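Ankyrin-repeat protein B (Legionella pneumophila, PDB 5K34) is an F-box effector that hijacks the host ubiquitin-proteasome system, probably using the ankyrin domain described here to bind partner proteins. Local coordinates at residues L44-T47 against P48-A52; S84-K87 against K88-A91; A105-R108 against G109-E113. All blocks are in the same frame, centred on the assembly; numbering follows the deposited sequence. Where two conformers were deposited one is given.

Contact 1 of 3, residues L44-T47 against P48-A52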
ATOM      1  N   LEU A  44       2.050 -12.845   4.515  1.00  8.87           N
ATOM      2  CA  LEU A  44       3.422 -12.378   4.497  1.00  9.14           C
ATOM      3  C   LEU A  44       3.591 -11.014   5.206  1.00  7.76           C
ATOM      4  O   LEU A  44       4.563 -10.299   4.926  1.00  8.32           O
ATOM      5  CB  LEU A  44       4.029 -12.330   3.081  1.00 10.17           C
ATOM      6  CG  LEU A  44       3.883 -13.604   2.237  1.00 13.93           C
ATOM      7  CD1 LEU A  44       4.537 -13.420   0.865  1.00 15.01           C
ATOM      8  CD2 LEU A  44       4.209 -14.938   2.933  1.00 17.92           C
ATOM      9  N   ASN A  45       2.614 -10.669   6.065  1.00  7.72           N
ATOM     10  CA  ASN A  45       2.595  -9.361   6.722  1.00  8.27           C
ATOM     11  C   ASN A  45       2.579  -8.174   5.741  1.00  7.74           C
ATOM     12  O   ASN A  45       2.957  -7.062   6.099  1.00  8.12           O
ATOM     13  CB  ASN A  45       3.724  -9.218   7.766  1.00  9.28           C
ATOM     14  CG  ASN A  45       3.376  -9.913   9.052  1.00 10.80           C
ATOM     15  OD1 ASN A  45       4.297 -10.596   9.650  1.00 15.56           O
ATOM     16  ND2 ASN A  45       2.207  -9.770   9.509  1.00  9.66           N
ATOM     17  N   ARG A  46       2.069  -8.425   4.535  1.00  7.24           N
ATOM     18  CA  ARG A  46       1.902  -7.340   3.564  1.00  7.33           C
ATOM     19  C   ARG A  46       0.510  -6.742   3.649  1.00  7.43           C
ATOM     20  O   ARG A  46      -0.430  -7.344   4.182  1.00  8.48           O
ATOM     21  CB  ARG A  46       2.146  -7.862   2.124  1.00  7.72           C
ATOM     22  CG  ARG A  46       3.400  -8.722   1.965  1.00  8.29           C
ATOM     23  CD  ARG A  46       3.790  -8.879   0.511  1.00  8.27           C
ATOM     24  NE  ARG A  46       4.595  -7.739   0.089  1.00  8.17           N
ATOM     25  CZ  ARG A  46       4.568  -7.206  -1.128  1.00  8.29           C
ATOM     26  NH1 ARG A  46       5.340  -6.155  -1.398  1.00  8.77           N
ATOM     27  NH2 ARG A  46       3.751  -7.682  -2.076  1.00  8.57           N
ATOM     28  N   THR A  47       0.355  -5.533   3.083  1.00  7.44           N
ATOM     29  CA  THR A  47      -0.977  -4.918   2.962  1.00  7.07           C
ATOM     30  C   THR A  47      -1.142  -4.419   1.528  1.00  6.85           C
ATOM     31  O   THR A  47      -0.156  -4.320   0.787  1.00  7.47           O
ATOM     32  CB  THR A  47      -1.104  -3.680   3.880  1.00  8.01           C
ATOM     33  OG1 THR A  47      -0.212  -2.656   3.428  1.00  8.42           O
ATOM     34  CG2 THR A  47      -0.841  -4.040   5.361  1.00  8.63           C
ATOM     35  N   PRO A  48      -2.364  -4.025   1.145  1.00  6.90           N
ATOM     36  CA  PRO A  48      -2.562  -3.442  -0.170  1.00  7.28           C
ATOM     37  C   PRO A  48      -1.897  -2.090  -0.309  1.00  6.99           C
ATOM     38  O   PRO A  48      -1.721  -1.613  -1.438  1.00  7.12           O
ATOM     39  CB  PRO A  48      -4.089  -3.345  -0.317  1.00  8.69           C
ATOM     40  CG  PRO A  48      -4.614  -3.413   1.076  1.00  9.52           C
ATOM     41  CD  PRO A  48      -3.642  -4.355   1.804  1.00  7.96           C
ATOM     42  N   LEU A  49      -1.521  -1.423   0.793  1.00  7.17           N
ATOM     43  CA  LEU A  49      -0.727  -0.190   0.668  1.00  7.21           C
ATOM     44  C   LEU A  49       0.638  -0.517   0.084  1.00  7.25           C
ATOM     45  O   LEU A  49       1.092   0.170  -0.839  1.00  7.31           O
ATOM     46  CB  LEU A  49      -0.613   0.498   2.025  1.00  7.80           C
ATOM     47  CG  LEU A  49       0.246   1.767   2.065  1.00  7.64           C
ATOM     48  CD1 LEU A  49      -0.256   2.827   1.059  1.00  8.59           C
ATOM     49  CD2 LEU A  49       0.279   2.349   3.477  1.00  8.37           C
ATOM     50  N   LEU A  50       1.311  -1.584   0.564  1.00  7.76           N
ATOM     51  CA  LEU A  50       2.551  -2.045  -0.049  1.00  8.49           C
ATOM     52  C   LEU A  50       2.379  -2.443  -1.468  1.00  7.98           C
ATOM     53  O   LEU A  50       3.211  -2.153  -2.338  1.00  8.83           O
ATOM     54  CB  LEU A  50       3.166  -3.226   0.692  1.00 11.54           C
ATOM     55  CG  LEU A  50       3.954  -3.029   1.943  1.00 13.01           C
ATOM     56  CD1 LEU A  50       4.620  -4.370   2.318  1.00 12.49           C
ATOM     57  CD2 LEU A  50       5.067  -1.952   1.746  1.00 12.76           C
ATOM     58  N   ALA A  51       1.295  -3.181  -1.763  1.00  7.67           N
ATOM     59  CA  ALA A  51       1.011  -3.618  -3.125  1.00  7.24           C
ATOM     60  C   ALA A  51       0.883  -2.420  -4.058  1.00  6.83           C
ATOM     61  O   ALA A  51       1.457  -2.418  -5.158  1.00  7.39           O
ATOM     62  CB  ALA A  51      -0.239  -4.469  -3.166  1.00  8.05           C
ATOM     63  N   ALA A  52       0.118  -1.403  -3.641  1.00  6.31           N
ATOM     64  CA  ALA A  52      -0.028  -0.215  -4.454  1.00  6.28           C
ATOM     65  C   ALA A  52       1.297   0.456  -4.673  1.00  6.30           C
ATOM     66  O   ALA A  52       1.602   0.826  -5.816  1.00  7.01           O
ATOM     67  CB  ALA A  52      -1.045   0.734  -3.810  1.00  6.66           C
TER
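Thr47 and Pro48 begin the Thr-Pro-Leu-Leu tetrapeptide of this ankyrin fold, a variant of the family's TPLH motif, and Thr47 is the N-cap of helix 48-54. Its chi1 of 66° sets OG1 between the backbone N and the carbonyl carbon, from where the hydroxyl oxygen faces the N-H groups at the start of the helix. Two weak bonds result. Leu49 N donates to Thr47 OG1 at 3.2 Å, and Leu50 N donates to Thr47 OG1 at 3.4 Å. The bond from Leu49 is strongly bent, with 126° at the hydrogen, whereas the one from Leu50 is nearly straight. Leu49 CB rests against the same oxygen, 3.5 Å from Thr47 OG1. The carbonyl of Thr47 starts the regular helical bonding: Ala51 N reaches Thr47 O at 3.1 Å. The proline ring follows directly, the peptide link itself bringing Pro48 CD to 3.3 Å from Thr47 CB. Thr47 N is buried and has no partner in the model.

Arg46 meets Leu50 in the first turn of the helix. A bend at chi3 (85°) carries its guanidinium to Leu50, whose CD1 is 4.0 Å from Arg46 NE; the two side chains cross at about a right angle. The charged end is held by salt bridges from NE to Asp76 and from NH1 to Glu54, so carboxylates fix the group while Leu50 CB lies over one face.

Helix 48-54 is enclosed on several sides. Pro48 packs on Trp11 and Ala18 of helix 5-19 and on Leu64 of helix 58-67, Leu49 on Ala61 of helix 58-67, and Leu50 on Pro82 of helix 82-91.

Contact 2 of 3, residues S84-K87 against K88-A91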
ATOM      1  N   SER A  84       9.882   2.422   3.886  1.00  7.43           N
ATOM      2  CA  SER A  84      11.183   1.965   3.390  1.00  7.95           C
ATOM      3  C   SER A  84      11.104   1.510   1.945  1.00  7.93           C
ATOM      4  O   SER A  84      12.044   1.694   1.180  1.00  8.65           O
ATOM      5  CB  SER A  84      11.787   0.891   4.313  1.00  8.58           C
ATOM      6  OG  SER A  84      11.168  -0.383   4.132  1.00  8.78           O
ATOM      7  N   LEU A  85       9.960   0.962   1.518  1.00  7.66           N
ATOM      8  CA  LEU A  85       9.797   0.550   0.126  1.00  7.63           C
ATOM      9  C   LEU A  85       9.778   1.784  -0.788  1.00  7.28           C
ATOM     10  O   LEU A  85      10.409   1.784  -1.852  1.00  7.90           O
ATOM     11  CB  LEU A  85       8.515  -0.276  -0.017  1.00  8.77           C
ATOM     12  CG  LEU A  85       8.322  -0.939  -1.380  1.00 11.24           C
ATOM     13  CD1 LEU A  85       9.461  -1.949  -1.651  1.00 14.98           C
ATOM     14  CD2 LEU A  85       6.963  -1.604  -1.440  1.00 11.89           C
ATOM     15  N   LEU A  86       9.071   2.830  -0.371  1.00  7.33           N
ATOM     16  CA  LEU A  86       9.087   4.116  -1.109  1.00  7.49           C
ATOM     17  C   LEU A  86      10.509   4.653  -1.203  1.00  7.88           C
ATOM     18  O   LEU A  86      10.929   5.131  -2.261  1.00  7.87           O
ATOM     19  CB  LEU A  86       8.144   5.119  -0.447  1.00  7.30           C
ATOM     20  CG  LEU A  86       6.658   4.875  -0.707  1.00  7.59           C
ATOM     21  CD1 LEU A  86       5.852   5.632   0.360  1.00  8.30           C
ATOM     22  CD2 LEU A  86       6.272   5.309  -2.116  1.00  7.83           C
ATOM     23  N   LYS A  87      11.231   4.603  -0.087  1.00  8.03           N
ATOM     24  CA  LYS A  87      12.615   5.102  -0.082  1.00  8.82           C
ATOM     25  C   LYS A  87      13.480   4.303  -1.042  1.00  8.73           C
ATOM     26  O   LYS A  87      14.335   4.892  -1.712  1.00  9.90           O
ATOM     27  CB  LYS A  87      13.183   5.060   1.330  1.00  8.87           C
ATOM     28  CG  LYS A  87      12.707   6.225   2.198  1.00  9.85           C
ATOM     29  CD  LYS A  87      13.327   6.097   3.593  1.00 11.24           C
ATOM     30  CE  LYS A  87      12.960   7.267   4.481  1.00 13.51           C
ATOM     31  NZ  LYS A  87      13.922   8.397   4.285  1.00 18.59           N
ATOM     32  N   LYS A  88      13.289   2.990  -1.107  1.00  9.42           N
ATOM     33  CA  LYS A  88      14.025   2.203  -2.105  0.50 10.07           C
ATOM     34  C   LYS A  88      13.768   2.617  -3.583  1.00 10.29           C
ATOM     35  O   LYS A  88      14.656   2.695  -4.437  1.00 11.53           O
ATOM     36  CB  LYS A  88      13.721   0.733  -1.939  0.50 12.16           C
ATOM     37  CG  LYS A  88      14.412   0.079  -0.765  0.50 17.47           C
ATOM     38  CD  LYS A  88      14.230  -1.443  -0.761  0.50 24.10           C
ATOM     39  CE  LYS A  88      14.782  -2.044  -2.041  0.50 28.17           C
ATOM     40  NZ  LYS A  88      15.199  -3.468  -1.788  0.50 33.22           N
ATOM     41  N   GLN A  89      12.487   2.903  -3.869  1.00  9.57           N
ATOM     42  CA  GLN A  89      12.065   3.390  -5.164  1.00  9.19           C
ATOM     43  C   GLN A  89      12.722   4.753  -5.454  1.00  9.51           C
ATOM     44  O   GLN A  89      13.223   4.973  -6.555  1.00 10.52           O
ATOM     45  CB  GLN A  89      10.536   3.526  -5.230  1.00  9.03           C
ATOM     46  CG  GLN A  89       9.819   2.186  -5.224  1.00  9.05           C
ATOM     47  CD  GLN A  89       8.329   2.369  -5.481  1.00  9.26           C
ATOM     48  OE1 GLN A  89       7.754   3.421  -5.171  1.00  9.36           O
ATOM     49  NE2 GLN A  89       7.697   1.348  -6.029  1.00  9.86           N
ATOM     50  N   LEU A  90      12.698   5.638  -4.478  1.00  9.58           N
ATOM     51  CA  LEU A  90      13.267   6.982  -4.657  1.00 10.75           C
ATOM     52  C   LEU A  90      14.747   6.900  -4.969  1.00 12.44           C
ATOM     53  O   LEU A  90      15.236   7.749  -5.750  1.00 14.09           O
ATOM     54  CB  LEU A  90      13.067   7.784  -3.387  1.00 11.66           C
ATOM     55  CG  LEU A  90      13.407   9.277  -3.440  1.00 13.66           C
ATOM     56  CD1 LEU A  90      12.506  10.005  -4.438  1.00 15.81           C
ATOM     57  CD2 LEU A  90      13.260   9.891  -2.044  1.00 14.72           C
ATOM     58  N   ALA A  91      15.457   5.913  -4.430  1.00 11.57           N
ATOM     59  CA  ALA A  91      16.904   5.770  -4.693  1.00 13.04           C
ATOM     60  C   ALA A  91      17.170   4.999  -5.953  1.00 13.99           C
ATOM     61  O   ALA A  91      18.359   4.918  -6.366  1.00 15.96           O
ATOM     62  CB  ALA A  91      17.539   5.078  -3.503  1.00 14.30           C
TER
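Leu90 N gives its hydrogen to Leu86 O at 2.9 Å, one of four successive i to i+4 bonds along about two turns of the ankyrin-domain helix 82-91. Lys88 N bonds to Ser84 O, also at 2.9 Å, and Gln89 N to Leu85 O at 3.1 Å. Ala91 N bonds to Lys87 O at 3.1 Å, with a more bent angle of 143° at the hydrogen.

Gln89 makes the side-chain contact with Leu86. With CG anti to its carbonyl carbon (chi1 -69°), the chain runs back along the preceding turn: Gln89 CG lies 3.4 Å from Leu85 O, and beyond CG it stays extended, bringing Gln89 OE1 to 3.9 Å from Leu86 CD2. The leucine and glutamine chains meet at a slant, so the branched end of Leu86 lies beside the amide. That amide is gripped at both ends. OE1 accepts from the hydroxyl of Tyr58, and NE2 donates to Ile53 O on helix 48-54; together they fix the rotation of this buried polar group. On another side of the helix, Leu90 CB sits 3.6 Å from both Lys87 O and Leu86 O. Ser84 OG accepts from Ser81 N, the residue just before the helix, a bond consistent with the reciprocal half of a capping box.

Lys87 and Lys88 are exposed; Leu86 is buried, whereas Leu85 and Leu90 are only partly so. Leu85 packs on Ile53 of helix 48-54, and Leu86 reaches both Ile53 and Ile107, bridging helices 48-54 and 97-112. Leu90 touches Arg104, and Gln89 touches Ile103, both on helix 97-112, which runs alongside.

Contact 3 of 3, residues A105-R108 against G109-E113; sequences ALIR and GMQEE
Arg108 stretches its CG anti to the backbone N (chi1 -178°) and then bends at chi3 (65°), a path that swings its guanidinium toward Glu112 and Glu113 at the C-terminal end of helix 97-112, the last helix of the ankyrin domain. One guanidinium face lies over Gly109 N. The Glu112 carboxylate stands almost perpendicular to the guanidinium, their planes 89° apart, and Glu112 OE2 touches the aliphatic Arg108 CG at 3.8 Å.

The opposite charges meet through water. Arg108 NH1 donates to two waters, both in plane at the guanidinium edge; one, at 2.7 Å from NH1, donates onward to Glu112 OE1, and the other to Glu113 OE2. Glu113 leaves the helical conformation and folds its side chain back beside Gly109, which has none to obstruct it. Its carboxylate also takes a salt bridge from Arg66 and a hydrogen bond from Trp65 NE1, tying the helix end to helix 58-67.

Next to helix 82-91, buried Ile107 and the more exposed Gln111 lie alongside each other, Ile107 CG2 3.6 Å from Gln111 OE1. Backbone i to i+4 bonds hold the turns; Met110 N meets Leu106 O at 2.9 Å. The extended Met110 chain passes that carbonyl, its CG 3.3 Å from Leu106 O, and ends with Met110 CE 4.4 Å from Leu106 CD2.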
ATOM      1  N   ALA A 105       6.395  12.853  -1.989  1.00  8.47           N
ATOM      2  CA  ALA A 105       5.207  13.391  -1.320  1.00  8.41           C
ATOM      3  C   ALA A 105       4.580  12.343  -0.378  1.00  7.53           C
ATOM      4  O   ALA A 105       4.126  12.710   0.724  1.00  8.28           O
ATOM      5  CB  ALA A 105       4.202  13.854  -2.357  1.00  9.50           C
ATOM      6  N   LEU A 106       4.556  11.083  -0.796  1.00  7.16           N
ATOM      7  CA  LEU A 106       4.024  10.016   0.068  1.00  7.79           C
ATOM      8  C   LEU A 106       4.951   9.777   1.275  1.00  7.12           C
ATOM      9  O   LEU A 106       4.411   9.624   2.390  1.00  7.77           O
ATOM     10  CB  LEU A 106       3.826   8.725  -0.733  1.00  8.46           C
ATOM     11  CG  LEU A 106       2.605   8.649  -1.589  1.00  9.89           C
ATOM     12  CD1 LEU A 106       2.704   7.607  -2.677  1.00 11.42           C
ATOM     13  CD2 LEU A 106       1.361   8.373  -0.730  1.00 12.74           C
ATOM     14  N   ILE A 107       6.249   9.764   1.083  1.00  7.06           N
ATOM     15  CA  ILE A 107       7.169   9.638   2.216  1.00  7.51           C
ATOM     16  C   ILE A 107       6.943  10.748   3.209  1.00  7.67           C
ATOM     17  O   ILE A 107       6.833  10.528   4.417  1.00  8.03           O
ATOM     18  CB  ILE A 107       8.636   9.605   1.769  1.00  7.79           C
ATOM     19  CG1 ILE A 107       8.919   8.340   0.940  1.00  8.75           C
ATOM     20  CG2 ILE A 107       9.561   9.684   2.986  1.00  8.33           C
ATOM     21  CD1 ILE A 107      10.199   8.407   0.162  1.00  8.80           C
ATOM     22  N   ARG A 108       6.832  11.967   2.698  1.00  8.03           N
ATOM     23  CA  ARG A 108       6.650  13.121   3.549  1.00  9.01           C
ATOM     24  C   ARG A 108       5.386  13.044   4.328  1.00  8.18           C
ATOM     25  O   ARG A 108       5.340  13.276   5.559  1.00  8.89           O
ATOM     26  CB  ARG A 108       6.731  14.395   2.679  1.00 10.93           C
ATOM     27  CG  ARG A 108       6.607  15.665   3.524  1.00 13.58           C
ATOM     28  CD  ARG A 108       6.350  16.908   2.684  1.00 17.43           C
ATOM     29  NE  ARG A 108       5.040  16.792   2.013  1.00 21.78           N
ATOM     30  CZ  ARG A 108       3.822  16.770   2.597  1.00 29.50           C
ATOM     31  NH1 ARG A 108       3.606  16.910   3.928  1.00 25.74           N
ATOM     32  NH2 ARG A 108       2.752  16.605   1.807  1.00 40.14           N
ATOM     33  N   GLY A 109       4.288  12.702   3.663  1.00  8.21           N
ATOM     34  CA  GLY A 109       3.047  12.581   4.350  1.00  7.84           C
ATOM     35  C   GLY A 109       3.103  11.505   5.432  1.00  8.11           C
ATOM     36  O   GLY A 109       2.643  11.718   6.566  1.00  9.31           O
ATOM     37  N   MET A 110       3.662  10.344   5.126  1.00  7.37           N
ATOM     38  CA  MET A 110       3.723   9.279   6.093  1.00  7.47           C
ATOM     39  C   MET A 110       4.627   9.613   7.278  1.00  7.16           C
ATOM     40  O   MET A 110       4.248   9.274   8.409  1.00  8.02           O
ATOM     41  CB  MET A 110       4.207   7.997   5.442  1.00  9.00           C
ATOM     42  CG  MET A 110       3.161   7.412   4.462  1.00  9.77           C
ATOM     43  SD  MET A 110       3.779   5.918   3.655  1.00 10.80           S
ATOM     44  CE  MET A 110       2.459   5.623   2.499  1.00 11.68           C
ATOM     45  N   GLN A 111       5.768  10.251   7.046  1.00  7.16           N
ATOM     46  CA  GLN A 111       6.678  10.545   8.149  1.00  6.94           C
ATOM     47  C   GLN A 111       6.202  11.720   8.989  1.00  7.00           C
ATOM     48  O   GLN A 111       6.453  11.771  10.197  1.00  7.65           O
ATOM     49  CB  GLN A 111       8.064  10.826   7.618  1.00  6.90           C
ATOM     50  CG  GLN A 111       8.747   9.611   7.023  1.00  6.98           C
ATOM     51  CD  GLN A 111      10.218   9.846   6.788  1.00  7.65           C
ATOM     52  OE1 GLN A 111      10.599  10.855   6.229  1.00  8.31           O
ATOM     53  NE2 GLN A 111      11.065   8.920   7.246  1.00  8.24           N
ATOM     54  N   GLU A 112       5.554  12.693   8.361  1.00  6.78           N
ATOM     55  CA  GLU A 112       5.363  14.027   8.991  1.00  7.29           C
ATOM     56  C   GLU A 112       3.952  14.340   9.395  1.00  7.80           C
ATOM     57  O   GLU A 112       3.751  15.174  10.299  1.00  8.70           O
ATOM     58  CB  GLU A 112       5.956  15.141   8.118  1.00  8.06           C
ATOM     59  CG  GLU A 112       7.420  14.849   7.814  1.00  8.67           C
ATOM     60  CD  GLU A 112       8.153  15.918   7.026  1.00  8.81           C
ATOM     61  OE1 GLU A 112       7.826  17.124   7.146  1.00  9.57           O
ATOM     62  OE2 GLU A 112       9.141  15.553   6.353  1.00 10.45           O
ATOM     63  N   GLU A 113       2.934  13.764   8.757  1.00  8.24           N
ATOM     64  CA  GLU A 113       1.533  14.075   9.117  1.00  9.16           C
ATOM     65  C   GLU A 113       1.188  13.648  10.544  1.00  8.96           C
ATOM     66  O   GLU A 113       1.756  12.739  11.151  1.00  9.31           O
ATOM     67  CB  GLU A 113       0.558  13.412   8.139  1.00 10.13           C
ATOM     68  CG  GLU A 113       0.504  14.156   6.813  1.00 10.61           C
ATOM     69  CD  GLU A 113      -0.256  13.388   5.718  1.00 11.92           C
ATOM     70  OE1 GLU A 113      -0.887  12.327   5.948  1.00 13.13           O
ATOM     71  OE2 GLU A 113      -0.195  13.924   4.572  1.00 14.11           O
TER
HETATM   72  O   HOH W   1       5.332  17.868   5.790  1.00 18.39           O
HETATM   73  O   HOH W   2       0.885  16.348   3.975  1.00 24.44           O

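Overall arrangement
The three contacts follow one another along the chain; each is local and continuous, so none closes a long loop and none nests in or crosses another. Contact 1 marks the passage from a loop into helix 48-54, near the middle of the domain. Contact 2 lies along helix 82-91, its centre about 15 Å from that of contact 1, and contact 3 ends helix 97-112. Packing joins all three: Leu50 CD2 meets Leu85 CD2 at 3.7 Å, Leu49 CD2 approaches Met110 CE at 4.1 Å, and Leu86 CB lies 3.6 Å from Ile107 CG1. Helix 48-54 is thus tied to the successive helices 82-91 and 97-112 within the stacked ankyrin fold.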